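Local structure of gSG7 salivary protein (Anopheles stephensi, 6XMB) at residues 36-47 / 106-117. The protein inhibits activation of the host kallikrein-kinin system by blocking reciprocal activation of factor XII and prekallikrein, and weakly inhibits the alternative complement pathway. Residues are numbered along the deposited sequence; the frame is centred on the assembly and turned at random.
Sequences VQNQLRNPLYLK and LKKLAASTEQCL
L40 drives its CD1 methyl against the backbone of A110, 3.6 Å from CA, while its CD2 turns toward CD2 of L109. With CG anti to the backbone N (chi1 -177°), the isobutyl group projects from helix 36-47 onto helix 106-116. The small side chain of A110 is consistent with the close approach here: the axes of the segments 36-47 and 106-116 come within 8.0 Å and cross at -17°, close to parallel. Its CB sits 3.2 Å from the carbonyl O of Q39 and also faces the ring of P43. The backbone is irregular here, with a wider pi-type turn at 37-41 and a kink where the proline nitrogen has no hydrogen to give.

One turn back, L106 lays CD1 over the backbone of V36, 3.6 Å from its N, the two side chains crossing at about a right angle. Further along, L44 runs across T113, with CD2 3.8 Å from CG2, and the same methyl lies against CG of E114. One rotamer of T113 turns CG2 to L44 and OG1 back to L109 O (2.6 Å), which the hydroxyl reaches from the face opposite to the T113 N bond.

At the C-terminal end of the contact, E114 meets K47. The lysine chain, bent at chi2 (76°), crosses the carboxylate obliquely with its methylenes, and K47 NZ makes a long salt bridge, 3.7 Å, to E114 OE1. L117 CD2 packs on K47 CG just beyond.

Helix 59-80 completes the core, with V69 on L40 and M65 on L44 and T113, while F15 of the second subunit also packs on L44. The C116-C61 disulfide ties helix 92-116 to helix 59-80. With helix 6-49 packed on both, the contact belongs to a three-helix bundle of the Aegyptin C-terminal domain family.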
ATOM      1  N   VAL A  36       2.681  12.013   8.001  1.00 35.48           N
ATOM      2  CA  VAL A  36       1.555  12.920   8.229  1.00 38.46           C
ATOM      3  C   VAL A  36       1.535  13.384   9.676  1.00 40.88           C
ATOM      4  O   VAL A  36       1.413  14.580   9.957  1.00 39.19           O
ATOM      5  CB  VAL A  36       0.242  12.235   7.800  1.00 36.83           C
ATOM      6  CG1 VAL A  36      -0.981  12.970   8.327  1.00 39.62           C
ATOM      7  CG2 VAL A  36       0.195  12.176   6.295  1.00 34.50           C
ATOM      8  N   GLN A  37       1.732  12.464  10.627  1.00 41.54           N
ATOM      9  CA  GLN A  37       1.716  12.847  12.041  1.00 42.25           C
ATOM     10  C   GLN A  37       2.798  13.872  12.376  1.00 43.02           C
ATOM     11  O   GLN A  37       2.551  14.842  13.110  1.00 44.24           O
ATOM     12  CB  GLN A  37       1.873  11.603  12.918  1.00 44.91           C
ATOM     13  CG  GLN A  37       0.713  10.620  12.790  1.00 49.59           C
ATOM     14  CD  GLN A  37       0.874   9.362  13.654  1.00 52.03           C
ATOM     15  OE1 GLN A  37       1.840   9.218  14.399  1.00 55.51           O
ATOM     16  NE2 GLN A  37      -0.092   8.457  13.556  1.00 51.41           N
ATOM     17  N   ASN A  38       4.010  13.672  11.857  1.00 40.96           N
ATOM     18  CA  ASN A  38       5.144  14.463  12.315  1.00 41.01           C
ATOM     19  C   ASN A  38       5.226  15.816  11.622  1.00 40.69           C
ATOM     20  O   ASN A  38       5.450  16.833  12.284  1.00 44.26           O
ATOM     21  CB  ASN A  38       6.438  13.685  12.105  1.00 42.16           C
ATOM     22  CG  ASN A  38       6.540  12.472  13.023  1.00 44.97           C
ATOM     23  OD1 ASN A  38       5.936  12.440  14.090  1.00 46.98           O
ATOM     24  ND2 ASN A  38       7.289  11.472  12.600  1.00 43.17           N
ATOM     25  N   GLN A  39       5.090  15.849  10.293  1.00 44.97           N
ATOM     26  CA  GLN A  39       5.240  17.090   9.534  1.00 44.14           C
ATOM     27  C   GLN A  39       3.962  17.903   9.441  1.00 44.81           C
ATOM     28  O   GLN A  39       4.020  19.075   9.059  1.00 46.39           O
ATOM     29  CB  GLN A  39       5.717  16.805   8.115  1.00 41.99           C
ATOM     30  CG  GLN A  39       6.811  15.787   8.027  1.00 41.80           C
ATOM     31  CD  GLN A  39       8.108  16.307   8.570  1.00 47.30           C
ATOM     32  OE1 GLN A  39       8.505  17.436   8.279  1.00 51.66           O
ATOM     33  NE2 GLN A  39       8.772  15.500   9.388  1.00 52.79           N
ATOM     34  N   LEU A  40       2.810  17.328   9.758  1.00 40.35           N
ATOM     35  CA  LEU A  40       1.574  18.019   9.435  1.00 42.19           C
ATOM     36  C   LEU A  40       0.653  18.104  10.638  1.00 44.55           C
ATOM     37  O   LEU A  40       0.293  19.202  11.064  1.00 47.25           O
ATOM     38  CB  LEU A  40       0.870  17.321   8.269  1.00 38.42           C
ATOM     39  CG  LEU A  40      -0.409  17.986   7.771  1.00 42.01           C
ATOM     40  CD1 LEU A  40      -0.093  19.356   7.230  1.00 40.74           C
ATOM     41  CD2 LEU A  40      -1.079  17.151   6.688  1.00 40.57           C
ATOM     42  N   ARG A  41       0.257  16.956  11.185  1.00 40.58           N
ATOM     43  CA  ARG A  41      -0.686  16.964  12.298  1.00 43.96           C
ATOM     44  C   ARG A  41      -0.114  17.721  13.486  1.00 46.35           C
ATOM     45  O   ARG A  41      -0.742  18.647  14.011  1.00 49.89           O
ATOM     46  CB  ARG A  41      -1.047  15.531  12.689  1.00 45.41           C
ATOM     47  CG  ARG A  41      -2.038  15.423  13.846  1.00 49.15           C
ATOM     48  CD  ARG A  41      -2.031  14.008  14.433  1.00 50.47           C
ATOM     49  NE  ARG A  41      -0.836  13.778  15.243  1.00 52.49           N
ATOM     50  CZ  ARG A  41      -0.440  12.585  15.684  1.00 53.44           C
ATOM     51  NH1 ARG A  41      -1.138  11.500  15.388  1.00 53.01           N
ATOM     52  NH2 ARG A  41       0.661  12.475  16.418  1.00 54.37           N
ATOM     53  N   ASN A  42       1.096  17.368  13.907  1.00 44.80           N
ATOM     54  CA  ASN A  42       1.620  17.937  15.146  1.00 47.64           C
ATOM     55  C   ASN A  42       1.825  19.436  15.064  1.00 48.01           C
ATOM     56  O   ASN A  42       1.298  20.152  15.939  1.00 49.68           O
ATOM     57  CB  ASN A  42       2.908  17.216  15.548  1.00 45.98           C
ATOM     58  CG  ASN A  42       2.649  15.839  16.103  1.00 49.59           C
ATOM     59  OD1 ASN A  42       1.603  15.579  16.705  1.00 53.38           O
ATOM     60  ND2 ASN A  42       3.607  14.943  15.915  1.00 48.58           N
ATOM     61  N   PRO A  43       2.524  19.996  14.073  1.00 47.98           N
ATOM     62  CA  PRO A  43       2.628  21.461  14.021  1.00 47.71           C
ATOM     63  C   PRO A  43       1.283  22.160  13.891  1.00 50.78           C
ATOM     64  O   PRO A  43       1.119  23.258  14.429  1.00 51.72           O
ATOM     65  CB  PRO A  43       3.527  21.711  12.806  1.00 43.61           C
ATOM     66  CG  PRO A  43       3.455  20.458  12.010  1.00 44.08           C
ATOM     67  CD  PRO A  43       3.297  19.359  12.989  1.00 44.32           C
ATOM     68  N   LEU A  44       0.293  21.553  13.228  1.00 50.96           N
ATOM     69  CA  LEU A  44      -1.020  22.194  13.159  1.00 51.10           C
ATOM     70  C   LEU A  44      -1.769  22.077  14.475  1.00 54.16           C
ATOM     71  O   LEU A  44      -2.621  22.915  14.777  1.00 54.71           O
ATOM     72  CB  LEU A  44      -1.855  21.590  12.036  1.00 48.58           C
ATOM     73  CG  LEU A  44      -1.576  22.098  10.625  1.00 47.18           C
ATOM     74  CD1 LEU A  44      -2.180  21.136   9.622  1.00 45.51           C
ATOM     75  CD2 LEU A  44      -2.176  23.487  10.432  1.00 46.90           C
ATOM     76  N   TYR A  45      -1.486  21.040  15.264  1.00 49.58           N
ATOM     77  CA  TYR A  45      -2.046  21.006  16.608  1.00 52.86           C
ATOM     78  C   TYR A  45      -1.514  22.152  17.450  1.00 55.78           C
ATOM     79  O   TYR A  45      -2.224  22.649  18.330  1.00 60.05           O
ATOM     80  CB  TYR A  45      -1.737  19.679  17.300  1.00 53.62           C
ATOM     81  CG  TYR A  45      -2.708  18.560  16.978  1.00 55.42           C
ATOM     82  CD1 TYR A  45      -3.945  18.827  16.398  1.00 56.83           C
ATOM     83  CD2 TYR A  45      -2.393  17.232  17.266  1.00 54.26           C
ATOM     84  CE1 TYR A  45      -4.845  17.793  16.103  1.00 56.34           C
ATOM     85  CE2 TYR A  45      -3.285  16.203  16.983  1.00 56.23           C
ATOM     86  CZ  TYR A  45      -4.501  16.490  16.404  1.00 56.57           C
ATOM     87  OH  TYR A  45      -5.373  15.471  16.123  1.00 58.91           O
ATOM     88  N   LEU A  46      -0.268  22.575  17.202  1.00 57.60           N
ATOM     89  CA  LEU A  46       0.294  23.714  17.920  1.00 59.11           C
ATOM     90  C   LEU A  46      -0.478  24.981  17.603  1.00 61.50           C
ATOM     91  O   LEU A  46      -0.888  25.717  18.509  1.00 65.45           O
ATOM     92  CB  LEU A  46       1.770  23.891  17.563  1.00 57.76           C
ATOM     93  CG  LEU A  46       2.724  22.744  17.937  1.00 58.08           C
ATOM     94  CD1 LEU A  46       4.130  23.011  17.412  1.00 58.18           C
ATOM     95  CD2 LEU A  46       2.769  22.539  19.432  1.00 60.72           C
ATOM     96  N   LYS A  47      -0.687  25.245  16.315  1.00 60.26           N
ATOM     97  CA  LYS A  47      -1.418  26.428  15.894  1.00 59.68           C
ATOM     98  C   LYS A  47      -2.812  26.461  16.498  1.00 63.18           C
ATOM     99  O   LYS A  47      -3.299  27.524  16.893  1.00 66.76           O
ATOM    100  CB  LYS A  47      -1.486  26.457  14.376  1.00 57.11           C
ATOM    101  CG  LYS A  47      -2.117  27.716  13.793  1.00 59.83           C
ATOM    102  CD  LYS A  47      -1.149  28.886  13.866  1.00 59.29           C
ATOM    103  CE  LYS A  47      -1.536  30.000  12.891  1.00 58.26           C
ATOM    104  NZ  LYS A  47      -0.499  31.082  12.906  1.00 59.25           N
ATOM    105  N   LEU A 106       4.725  17.659   2.812  1.00 44.77           N
ATOM    106  CA  LEU A 106       3.850  17.843   3.962  1.00 43.90           C
ATOM    107  C   LEU A 106       4.275  19.054   4.772  1.00 46.29           C
ATOM    108  O   LEU A 106       3.430  19.750   5.345  1.00 48.19           O
ATOM    109  CB  LEU A 106       3.874  16.598   4.847  1.00 39.91           C
ATOM    110  CG  LEU A 106       3.404  15.269   4.250  1.00 38.94           C
ATOM    111  CD1 LEU A 106       3.706  14.140   5.230  1.00 34.71           C
ATOM    112  CD2 LEU A 106       1.923  15.318   3.946  1.00 36.17           C
ATOM    113  N   LYS A 107       5.586  19.288   4.861  1.00 45.30           N
ATOM    114  CA  LYS A 107       6.109  20.439   5.587  1.00 47.68           C
ATOM    115  C   LYS A 107       5.609  21.739   4.975  1.00 49.88           C
ATOM    116  O   LYS A 107       5.042  22.589   5.671  1.00 50.63           O
ATOM    117  CB  LYS A 107       7.635  20.408   5.576  1.00 48.32           C
ATOM    118  CG  LYS A 107       8.280  21.431   6.496  1.00 50.34           C
ATOM    119  CD  LYS A 107       9.738  21.603   6.150  1.00 53.57           C
ATOM    120  CE  LYS A 107      10.416  22.567   7.100  1.00 59.71           C
ATOM    121  NZ  LYS A 107      11.723  23.013   6.541  1.00 65.62           N
ATOM    122  N   LYS A 108       5.809  21.905   3.667  1.00 46.74           N
ATOM    123  CA  LYS A 108       5.244  23.062   2.988  1.00 50.95           C
ATOM    124  C   LYS A 108       3.733  23.119   3.181  1.00 50.47           C
ATOM    125  O   LYS A 108       3.170  24.197   3.387  1.00 52.84           O
ATOM    126  CB  LYS A 108       5.616  23.036   1.504  1.00 49.96           C
ATOM    127  N   LEU A 109       3.055  21.967   3.148  1.00 50.25           N
ATOM    128  CA  LEU A 109       1.600  21.999   3.289  1.00 49.58           C
ATOM    129  C   LEU A 109       1.194  22.458   4.682  1.00 51.05           C
ATOM    130  O   LEU A 109       0.201  23.175   4.844  1.00 53.30           O
ATOM    131  CB  LEU A 109       0.997  20.629   2.984  1.00 43.86           C
ATOM    132  CG  LEU A 109      -0.491  20.483   3.335  1.00 45.26           C
ATOM    133  CD1 LEU A 109      -1.328  21.497   2.558  1.00 47.38           C
ATOM    134  CD2 LEU A 109      -0.951  19.083   3.022  1.00 43.56           C
ATOM    135  N   ALA A 110       1.947  22.045   5.707  1.00 46.26           N
ATOM    136  CA  ALA A 110       1.628  22.472   7.064  1.00 49.82           C
ATOM    137  C   ALA A 110       1.751  23.982   7.221  1.00 53.63           C
ATOM    138  O   ALA A 110       1.084  24.576   8.076  1.00 55.77           O
ATOM    139  CB  ALA A 110       2.535  21.764   8.065  1.00 47.13           C
ATOM    140  N   ALA A 111       2.599  24.614   6.410  1.00 51.10           N
ATOM    141  CA  ALA A 111       2.793  26.057   6.491  1.00 56.15           C
ATOM    142  C   ALA A 111       1.640  26.806   5.840  1.00 58.35           C
ATOM    143  O   ALA A 111       1.079  27.735   6.434  1.00 62.20           O
ATOM    144  CB  ALA A 111       4.118  26.441   5.835  1.00 55.51           C
ATOM    145  N   SER A 112       1.273  26.416   4.616  1.00 57.57           N
ATOM    146  CA  SER A 112       0.173  27.078   3.921  1.00 59.23           C
ATOM    147  C   SER A 112      -1.165  26.788   4.586  1.00 61.12           C
ATOM    148  O   SER A 112      -2.074  27.624   4.533  1.00 63.89           O
ATOM    149  CB  SER A 112       0.139  26.643   2.457  1.00 58.91           C
ATOM    150  OG  SER A 112      -0.288  25.299   2.322  1.00 53.80           O
ATOM    151  N   THR A 113      -1.311  25.610   5.200  1.00 56.75           N
ATOM    152  CA  THR A 113      -2.511  25.324   5.980  1.00 57.48           C
ATOM    153  C   THR A 113      -2.586  26.220   7.207  1.00 60.22           C
ATOM    154  O   THR A 113      -3.667  26.697   7.572  1.00 64.24           O
ATOM    155  CB  THR A 113      -2.537  23.851   6.400  1.00 52.51           C
ATOM    156  OG1 THR A 113      -2.349  23.029   5.250  1.00 47.92           O
ATOM    157  CG2 THR A 113      -3.856  23.504   7.040  1.00 52.74           C
ATOM    158  N   GLU A 114      -1.454  26.445   7.869  1.00 56.75           N
ATOM    159  CA  GLU A 114      -1.448  27.369   8.994  1.00 60.58           C
ATOM    160  C   GLU A 114      -1.950  28.744   8.572  1.00 66.20           C
ATOM    161  O   GLU A 114      -2.709  29.386   9.304  1.00 68.84           O
ATOM    162  CB  GLU A 114      -0.046  27.478   9.582  1.00 60.10           C
ATOM    163  CG  GLU A 114       0.302  26.400  10.598  1.00 59.25           C
ATOM    164  CD  GLU A 114       1.169  26.947  11.723  1.00 61.69           C
ATOM    165  OE1 GLU A 114       1.454  28.166  11.681  1.00 65.71           O
ATOM    166  OE2 GLU A 114       1.551  26.177  12.647  1.00 58.63           O
ATOM    167  N   GLN A 115      -1.568  29.193   7.374  1.00 61.53           N
ATOM    168  CA  GLN A 115      -1.903  30.549   6.953  1.00 66.66           C
ATOM    169  C   GLN A 115      -3.390  30.713   6.650  1.00 68.00           C
ATOM    170  O   GLN A 115      -3.956  31.766   6.953  1.00 73.95           O
ATOM    171  CB  GLN A 115      -1.055  30.954   5.748  1.00 68.06           C
ATOM    172  CG  GLN A 115       0.436  31.175   6.065  1.00 69.21           C
ATOM    173  CD  GLN A 115       0.711  32.406   6.948  1.00 74.12           C
ATOM    174  OE1 GLN A 115       0.592  32.346   8.176  1.00 74.90           O
ATOM    175  NE2 GLN A 115       1.092  33.516   6.321  1.00 76.11           N
ATOM    176  N   CYS A 116      -4.048  29.699   6.085  1.00 65.74           N
ATOM    177  CA  CYS A 116      -5.472  29.794   5.779  1.00 67.80           C
ATOM    178  C   CYS A 116      -6.373  29.219   6.864  1.00 68.45           C
ATOM    179  O   CYS A 116      -7.584  29.126   6.650  1.00 69.48           O
ATOM    180  CB  CYS A 116      -5.802  29.111   4.439  1.00 67.58           C
ATOM    181  SG  CYS A 116      -5.409  27.322   4.175  1.00 66.84           S
ATOM    182  N   LEU A 117      -5.824  28.847   8.025  1.00 65.76           N
ATOM    183  CA  LEU A 117      -6.603  28.079   8.995  1.00 63.48           C
ATOM    184  C   LEU A 117      -7.740  28.905   9.594  1.00 70.19           C
ATOM    185  O   LEU A 117      -8.882  28.439   9.679  1.00 73.11           O
ATOM    186  CB  LEU A 117      -5.685  27.554  10.090  1.00 61.64           C
ATOM    187  CG  LEU A 117      -6.323  26.489  10.975  1.00 60.15           C
ATOM    188  CD1 LEU A 117      -6.728  25.281  10.146  1.00 56.09           C
ATOM    189  CD2 LEU A 117      -5.351  26.101  12.057  1.00 55.64           C
TER